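Long-range contact in ATP phosphoribosyltransferase (Thermotoga maritima, PDB 1O63), which probably catalyses the first step of histidine biosynthesis, condensing ATP with 5-phospho-alpha-D-ribose 1-diphosphate to give phosphoribosyl-ATP and diphosphate: residues L3-E13 with D39-V50. Residues are numbered along the deposited sequence; the frame is centred on the assembly and turned at random.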
ATOM      1  N   LEU A   3     -17.600 -18.850 -12.919  1.00 25.08           N
ATOM      2  CA  LEU A   3     -17.408 -18.096 -11.668  1.00 22.88           C
ATOM      3  C   LEU A   3     -16.165 -17.222 -11.723  1.00 23.26           C
ATOM      4  O   LEU A   3     -15.137 -17.615 -12.268  1.00 24.17           O
ATOM      5  CB  LEU A   3     -17.330 -19.050 -10.487  1.00 21.91           C
ATOM      6  CG  LEU A   3     -18.644 -19.798 -10.150  1.00 23.01           C
ATOM      7  CD1 LEU A   3     -18.415 -20.713  -8.982  1.00 19.98           C
ATOM      8  CD2 LEU A   3     -19.756 -18.775  -9.849  1.00 20.62           C
ATOM      9  N   LYS A   4     -16.253 -16.019 -11.170  1.00 24.05           N
ATOM     10  CA  LYS A   4     -15.079 -15.131 -11.145  1.00 23.47           C
ATOM     11  C   LYS A   4     -14.609 -15.001  -9.696  1.00 22.96           C
ATOM     12  O   LYS A   4     -15.433 -14.619  -8.861  1.00 22.12           O
ATOM     13  CB  LYS A   4     -15.467 -13.739 -11.673  1.00 26.01           C
ATOM     14  CG  LYS A   4     -15.421 -13.679 -13.214  1.00 33.50           C
ATOM     15  CD  LYS A   4     -16.714 -13.043 -13.723  1.00 39.91           C
ATOM     16  CE  LYS A   4     -16.786 -13.114 -15.243  1.00 45.42           C
ATOM     17  NZ  LYS A   4     -16.166 -11.914 -15.884  1.00 47.32           N
ATOM     18  N   LEU A   5     -13.352 -15.346  -9.441  1.00 21.44           N
ATOM     19  CA  LEU A   5     -12.823 -15.276  -8.070  1.00 23.12           C
ATOM     20  C   LEU A   5     -11.802 -14.144  -7.923  1.00 23.22           C
ATOM     21  O   LEU A   5     -10.994 -13.921  -8.842  1.00 22.29           O
ATOM     22  CB  LEU A   5     -12.179 -16.612  -7.698  1.00 23.12           C
ATOM     23  CG  LEU A   5     -13.065 -17.681  -7.067  1.00 29.85           C
ATOM     24  CD1 LEU A   5     -14.326 -17.933  -7.856  1.00 30.50           C
ATOM     25  CD2 LEU A   5     -12.285 -18.986  -6.882  1.00 33.24           C
ATOM     26  N   ALA A   6     -11.863 -13.432  -6.784  1.00 20.87           N
ATOM     27  CA  ALA A   6     -10.883 -12.360  -6.523  1.00 19.00           C
ATOM     28  C   ALA A   6      -9.909 -12.939  -5.469  1.00 19.67           C
ATOM     29  O   ALA A   6     -10.338 -13.204  -4.358  1.00 17.35           O
ATOM     30  CB  ALA A   6     -11.594 -11.137  -5.951  1.00 16.74           C
ATOM     31  N   ILE A   7      -8.699 -13.220  -5.873  1.00 19.87           N
ATOM     32  CA  ILE A   7      -7.684 -13.884  -5.072  1.00 22.57           C
ATOM     33  C   ILE A   7      -6.622 -12.891  -4.582  1.00 22.10           C
ATOM     34  O   ILE A   7      -6.126 -12.051  -5.347  1.00 24.91           O
ATOM     35  CB  ILE A   7      -7.005 -14.991  -5.891  1.00 22.25           C
ATOM     36  CG1 ILE A   7      -7.986 -15.872  -6.663  1.00 23.90           C
ATOM     37  CG2 ILE A   7      -6.072 -15.832  -5.026  1.00 18.88           C
ATOM     38  CD1 ILE A   7      -9.149 -16.450  -5.907  1.00 26.52           C
ATOM     39  N   PRO A   8      -6.365 -12.898  -3.303  1.00 22.23           N
ATOM     40  CA  PRO A   8      -5.425 -11.996  -2.653  1.00 23.33           C
ATOM     41  C   PRO A   8      -3.973 -12.365  -2.880  1.00 25.16           C
ATOM     42  O   PRO A   8      -3.533 -13.462  -2.502  1.00 25.81           O
ATOM     43  CB  PRO A   8      -5.777 -12.165  -1.164  1.00 23.62           C
ATOM     44  CG  PRO A   8      -6.169 -13.621  -1.084  1.00 24.28           C
ATOM     45  CD  PRO A   8      -6.965 -13.882  -2.340  1.00 22.39           C
ATOM     46  N   LYS A   9      -3.190 -11.481  -3.505  1.00 24.17           N
ATOM     47  CA  LYS A   9      -1.774 -11.760  -3.730  1.00 25.84           C
ATOM     48  C   LYS A   9      -1.060 -11.634  -2.378  1.00 25.48           C
ATOM     49  O   LYS A   9      -1.581 -10.996  -1.463  1.00 26.03           O
ATOM     50  CB  LYS A   9      -1.140 -10.776  -4.733  1.00 30.01           C
ATOM     51  CG  LYS A   9      -1.746 -10.799  -6.128  1.00 33.02           C
ATOM     52  CD  LYS A   9      -0.679 -10.792  -7.211  1.00 39.44           C
ATOM     53  CE  LYS A   9      -0.482  -9.426  -7.813  1.00 44.69           C
ATOM     54  NZ  LYS A   9      -1.420  -9.117  -8.927  1.00 45.55           N
ATOM     55  N   GLY A  10       0.117 -12.220  -2.254  1.00 26.77           N
ATOM     56  CA  GLY A  10       0.884 -12.077  -1.028  1.00 27.26           C
ATOM     57  C   GLY A  10       0.745 -13.295  -0.123  1.00 26.82           C
ATOM     58  O   GLY A  10       0.775 -14.449  -0.534  1.00 25.73           O
ATOM     59  N   ARG A  11       0.664 -13.024   1.162  1.00 27.96           N
ATOM     60  CA  ARG A  11       0.684 -13.997   2.216  1.00 27.67           C
ATOM     61  C   ARG A  11      -0.318 -15.122   2.085  1.00 27.26           C
ATOM     62  O   ARG A  11      -0.043 -16.248   2.513  1.00 29.29           O
ATOM     63  CB  ARG A  11       0.411 -13.266   3.575  1.00 28.27           C
ATOM     64  CG  ARG A  11       0.627 -14.233   4.749  1.00 29.92           C
ATOM     65  CD  ARG A  11       2.129 -14.455   4.936  1.00 33.18           C
ATOM     66  NE  ARG A  11       2.412 -15.398   5.996  1.00 37.14           N
ATOM     67  CZ  ARG A  11       2.124 -16.692   5.975  1.00 38.47           C
ATOM     68  NH1 ARG A  11       2.439 -17.452   7.015  1.00 36.63           N
ATOM     69  NH2 ARG A  11       1.533 -17.228   4.903  1.00 40.63           N
ATOM     70  N   LEU A  12      -1.536 -14.833   1.640  1.00 27.08           N
ATOM     71  CA  LEU A  12      -2.613 -15.790   1.562  1.00 24.83           C
ATOM     72  C   LEU A  12      -2.754 -16.447   0.197  1.00 24.97           C
ATOM     73  O   LEU A  12      -3.567 -17.343   0.019  1.00 21.99           O
ATOM     74  CB  LEU A  12      -3.945 -15.074   1.886  1.00 21.94           C
ATOM     75  CG  LEU A  12      -3.960 -14.312   3.223  1.00 23.08           C
ATOM     76  CD1 LEU A  12      -5.315 -13.634   3.406  1.00 25.86           C
ATOM     77  CD2 LEU A  12      -3.684 -15.278   4.364  1.00 24.72           C
ATOM     78  N   GLU A  13      -1.962 -16.006  -0.777  1.00 23.90           N
ATOM     79  CA  GLU A  13      -2.076 -16.503  -2.128  1.00 22.52           C
ATOM     80  C   GLU A  13      -1.895 -17.994  -2.264  1.00 22.57           C
ATOM     81  O   GLU A  13      -2.671 -18.658  -2.993  1.00 22.58           O
ATOM     82  CB  GLU A  13      -1.068 -15.743  -3.029  1.00 22.93           C
ATOM     83  CG  GLU A  13      -1.277 -16.065  -4.504  1.00 27.03           C
ATOM     84  CD  GLU A  13      -0.144 -15.402  -5.329  1.00 26.67           C
ATOM     85  OE1 GLU A  13       0.274 -14.318  -4.923  1.00 27.67           O
ATOM     86  OE2 GLU A  13       0.290 -16.055  -6.279  1.00 30.35           O
ATOM     87  N   ASP A  39     -14.734 -22.865 -16.611  1.00 42.68           N
ATOM     88  CA  ASP A  39     -15.735 -22.438 -15.646  1.00 42.12           C
ATOM     89  C   ASP A  39     -15.194 -21.582 -14.503  1.00 39.40           C
ATOM     90  O   ASP A  39     -15.917 -21.374 -13.515  1.00 37.55           O
ATOM     91  CB  ASP A  39     -16.433 -23.668 -15.061  1.00 47.43           C
ATOM     92  CG  ASP A  39     -17.013 -24.633 -16.073  1.00 51.80           C
ATOM     93  OD1 ASP A  39     -17.254 -25.800 -15.672  1.00 51.28           O
ATOM     94  OD2 ASP A  39     -17.187 -24.272 -17.258  1.00 54.58           O
ATOM     95  N   ILE A  40     -13.970 -21.087 -14.583  1.00 38.14           N
ATOM     96  CA  ILE A  40     -13.397 -20.277 -13.526  1.00 36.69           C
ATOM     97  C   ILE A  40     -12.331 -19.315 -14.028  1.00 34.31           C
ATOM     98  O   ILE A  40     -11.399 -19.694 -14.741  1.00 33.65           O
ATOM     99  CB  ILE A  40     -12.810 -21.108 -12.370  1.00 39.32           C
ATOM    100  CG1 ILE A  40     -12.234 -20.151 -11.300  1.00 39.55           C
ATOM    101  CG2 ILE A  40     -11.711 -22.017 -12.881  1.00 42.48           C
ATOM    102  CD1 ILE A  40     -11.554 -20.870 -10.166  1.00 40.66           C
ATOM    103  N   VAL A  41     -12.472 -18.058 -13.619  1.00 30.99           N
ATOM    104  CA  VAL A  41     -11.459 -17.031 -13.911  1.00 26.79           C
ATOM    105  C   VAL A  41     -11.024 -16.451 -12.553  1.00 26.32           C
ATOM    106  O   VAL A  41     -11.897 -16.107 -11.744  1.00 23.42           O
ATOM    107  CB  VAL A  41     -12.052 -15.917 -14.768  1.00 29.41           C
ATOM    108  CG1 VAL A  41     -11.149 -14.692 -14.832  1.00 31.08           C
ATOM    109  CG2 VAL A  41     -12.345 -16.422 -16.179  1.00 28.30           C
ATOM    110  N   CYS A  42      -9.716 -16.397 -12.326  1.00 23.43           N
ATOM    111  CA  CYS A  42      -9.232 -15.810 -11.078  1.00 20.87           C
ATOM    112  C   CYS A  42      -8.590 -14.450 -11.363  1.00 21.40           C
ATOM    113  O   CYS A  42      -7.663 -14.385 -12.163  1.00 19.85           O
ATOM    114  CB  CYS A  42      -8.176 -16.710 -10.408  1.00 20.83           C
ATOM    115  SG  CYS A  42      -8.863 -18.197  -9.652  1.00 22.56           S
ATOM    116  N   PHE A  43      -9.094 -13.423 -10.676  1.00 21.36           N
ATOM    117  CA  PHE A  43      -8.431 -12.113 -10.721  1.00 20.51           C
ATOM    118  C   PHE A  43      -7.414 -12.088  -9.561  1.00 20.91           C
ATOM    119  O   PHE A  43      -7.828 -12.307  -8.419  1.00 20.05           O
ATOM    120  CB  PHE A  43      -9.474 -11.024 -10.563  1.00 20.57           C
ATOM    121  CG  PHE A  43     -10.543 -11.006 -11.628  1.00 21.45           C
ATOM    122  CD1 PHE A  43     -11.887 -10.908 -11.265  1.00 24.56           C
ATOM    123  CD2 PHE A  43     -10.231 -11.024 -12.958  1.00 20.00           C
ATOM    124  CE1 PHE A  43     -12.855 -10.853 -12.264  1.00 26.01           C
ATOM    125  CE2 PHE A  43     -11.181 -10.951 -13.961  1.00 23.01           C
ATOM    126  CZ  PHE A  43     -12.528 -10.900 -13.592  1.00 22.58           C
HETATM  127  N   MSE A  44      -6.146 -11.882  -9.854  1.00 20.59           N
HETATM  128  CA  MSE A  44      -5.100 -11.877  -8.806  1.00 23.05           C
HETATM  129  C   MSE A  44      -4.843 -10.446  -8.377  1.00 23.92           C
HETATM  130  O   MSE A  44      -4.421  -9.633  -9.202  1.00 24.85           O
HETATM  131  CB  MSE A  44      -3.828 -12.509  -9.362  1.00 25.81           C
HETATM  132  CG  MSE A  44      -4.056 -13.833 -10.087  1.00 23.97           C
HETATM  133 SE   MSE A  44      -4.685 -15.210  -8.889  1.00 33.17          SE
HETATM  134  CE  MSE A  44      -3.393 -15.060  -7.487  1.00 23.81           C
ATOM    135  N   VAL A  45      -5.304 -10.066  -7.186  1.00 23.37           N
ATOM    136  CA  VAL A  45      -5.327  -8.657  -6.799  1.00 21.13           C
ATOM    137  C   VAL A  45      -4.741  -8.439  -5.414  1.00 23.38           C
ATOM    138  O   VAL A  45      -4.543  -9.415  -4.683  1.00 23.55           O
ATOM    139  CB  VAL A  45      -6.772  -8.105  -6.812  1.00 22.76           C
ATOM    140  CG1 VAL A  45      -7.410  -8.303  -8.203  1.00 22.28           C
ATOM    141  CG2 VAL A  45      -7.649  -8.792  -5.762  1.00 18.66           C
ATOM    142  N   ARG A  46      -4.433  -7.190  -5.086  1.00 22.68           N
ATOM    143  CA  ARG A  46      -3.915  -6.881  -3.743  1.00 23.07           C
ATOM    144  C   ARG A  46      -5.040  -7.167  -2.744  1.00 23.83           C
ATOM    145  O   ARG A  46      -6.219  -6.929  -3.035  1.00 22.74           O
ATOM    146  CB  ARG A  46      -3.451  -5.464  -3.630  1.00 25.05           C
ATOM    147  CG  ARG A  46      -2.397  -4.942  -4.563  1.00 30.22           C
ATOM    148  CD  ARG A  46      -1.134  -5.758  -4.590  1.00 38.58           C
ATOM    149  NE  ARG A  46      -0.675  -6.217  -3.287  1.00 43.55           N
ATOM    150  CZ  ARG A  46       0.296  -7.126  -3.150  1.00 47.89           C
ATOM    151  NH1 ARG A  46       0.689  -7.516  -1.946  1.00 49.89           N
ATOM    152  NH2 ARG A  46       0.880  -7.627  -4.236  1.00 49.43           N
ATOM    153  N   PRO A  47      -4.681  -7.706  -1.586  1.00 24.48           N
ATOM    154  CA  PRO A  47      -5.633  -8.100  -0.564  1.00 23.44           C
ATOM    155  C   PRO A  47      -6.688  -7.096  -0.244  1.00 23.84           C
ATOM    156  O   PRO A  47      -7.908  -7.427  -0.182  1.00 22.97           O
ATOM    157  CB  PRO A  47      -4.721  -8.339   0.671  1.00 25.82           C
ATOM    158  CG  PRO A  47      -3.442  -8.834   0.056  1.00 23.62           C
ATOM    159  CD  PRO A  47      -3.283  -8.009  -1.199  1.00 23.94           C
ATOM    160  N   PHE A  48      -6.333  -5.816  -0.100  1.00 22.50           N
ATOM    161  CA  PHE A  48      -7.317  -4.782   0.198  1.00 22.73           C
ATOM    162  C   PHE A  48      -8.241  -4.500  -0.969  1.00 21.94           C
ATOM    163  O   PHE A  48      -9.345  -3.968  -0.760  1.00 23.82           O
ATOM    164  CB  PHE A  48      -6.627  -3.471   0.650  1.00 25.97           C
ATOM    165  CG  PHE A  48      -6.585  -3.412   2.166  1.00 32.33           C
ATOM    166  CD1 PHE A  48      -5.541  -4.003   2.857  1.00 34.20           C
ATOM    167  CD2 PHE A  48      -7.603  -2.818   2.882  1.00 32.89           C
ATOM    168  CE1 PHE A  48      -5.496  -3.976   4.240  1.00 34.85           C
ATOM    169  CE2 PHE A  48      -7.564  -2.792   4.259  1.00 38.12           C
ATOM    170  CZ  PHE A  48      -6.502  -3.369   4.952  1.00 34.78           C
ATOM    171  N   ASP A  49      -7.908  -4.951  -2.163  1.00 20.17           N
ATOM    172  CA  ASP A  49      -8.775  -4.735  -3.325  1.00 20.66           C
ATOM    173  C   ASP A  49      -9.779  -5.860  -3.513  1.00 20.48           C
ATOM    174  O   ASP A  49     -10.644  -5.750  -4.372  1.00 19.99           O
ATOM    175  CB  ASP A  49      -7.919  -4.598  -4.591  1.00 19.32           C
ATOM    176  CG  ASP A  49      -7.063  -3.340  -4.571  1.00 20.82           C
ATOM    177  OD1 ASP A  49      -6.013  -3.317  -5.231  1.00 22.89           O
ATOM    178  OD2 ASP A  49      -7.421  -2.373  -3.881  1.00 21.16           O
ATOM    179  N   VAL A  50      -9.670  -6.953  -2.740  1.00 20.30           N
ATOM    180  CA  VAL A  50     -10.644  -8.055  -2.942  1.00 20.01           C
ATOM    181  C   VAL A  50     -12.055  -7.584  -2.756  1.00 21.86           C
ATOM    182  O   VAL A  50     -12.930  -7.781  -3.639  1.00 22.99           O
ATOM    183  CB  VAL A  50     -10.295  -9.260  -2.072  1.00 20.35           C
ATOM    184  CG1 VAL A  50     -11.469 -10.220  -1.878  1.00 16.54           C
ATOM    185  CG2 VAL A  50      -9.076  -9.990  -2.648  1.00 17.55           C
TER
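Leu-5 and Ile-7 are hydrogen-bonded to the backbones of Val-41, Phe-43 and Val-45 as parts of neighbouring parallel strands, 4-8 and 40-45, in the mixed sheet of a periplasmic-binding-protein-like domain; helix 13-23 packs on the face bearing Leu-5, Ile-7 and Cys-42. The ladder is the textbook parallel one: N-H and C=O of Leu-5 and Ile-7 both reach across, and a nearly straight rung runs from Val-45 N to Ile-7 O (2.8 Å, 176° at the hydrogen). On the helix-covered face Ile-7 lies beside Met-44, a selenomethionine, with its CG2 3.7 Å from Met-44 CE. Met-44 CE also touches Glu-13 CG, where helix 13-23 begins. On the other face Lys-4 CG meets the Phe-43 ring at CE1, 3.9 Å away.

Lys-9 closes the strand end. Its CB lies over one face of the Arg-46 guanidinium, 3.8 Å from NH2, and CG sits 3.4 Å from Val-45 O, which also accepts Lys-9 N. Bends at chi2 (-135°) and chi3 (-101°), and a further bend at chi4, fold the chain back, bringing CD against Met-44 CB and CE near Met-44 O. The ammonium forms a hydrogen bond with Ser-133 OG of the second subunit; an alanine here would probably leave that hydroxyl and Met-44 O without this shared donor. Within the chain, Lys-9 NZ hydrogen-bonds Met-44 O at 3.1 Å, from well above the carbonyl plane.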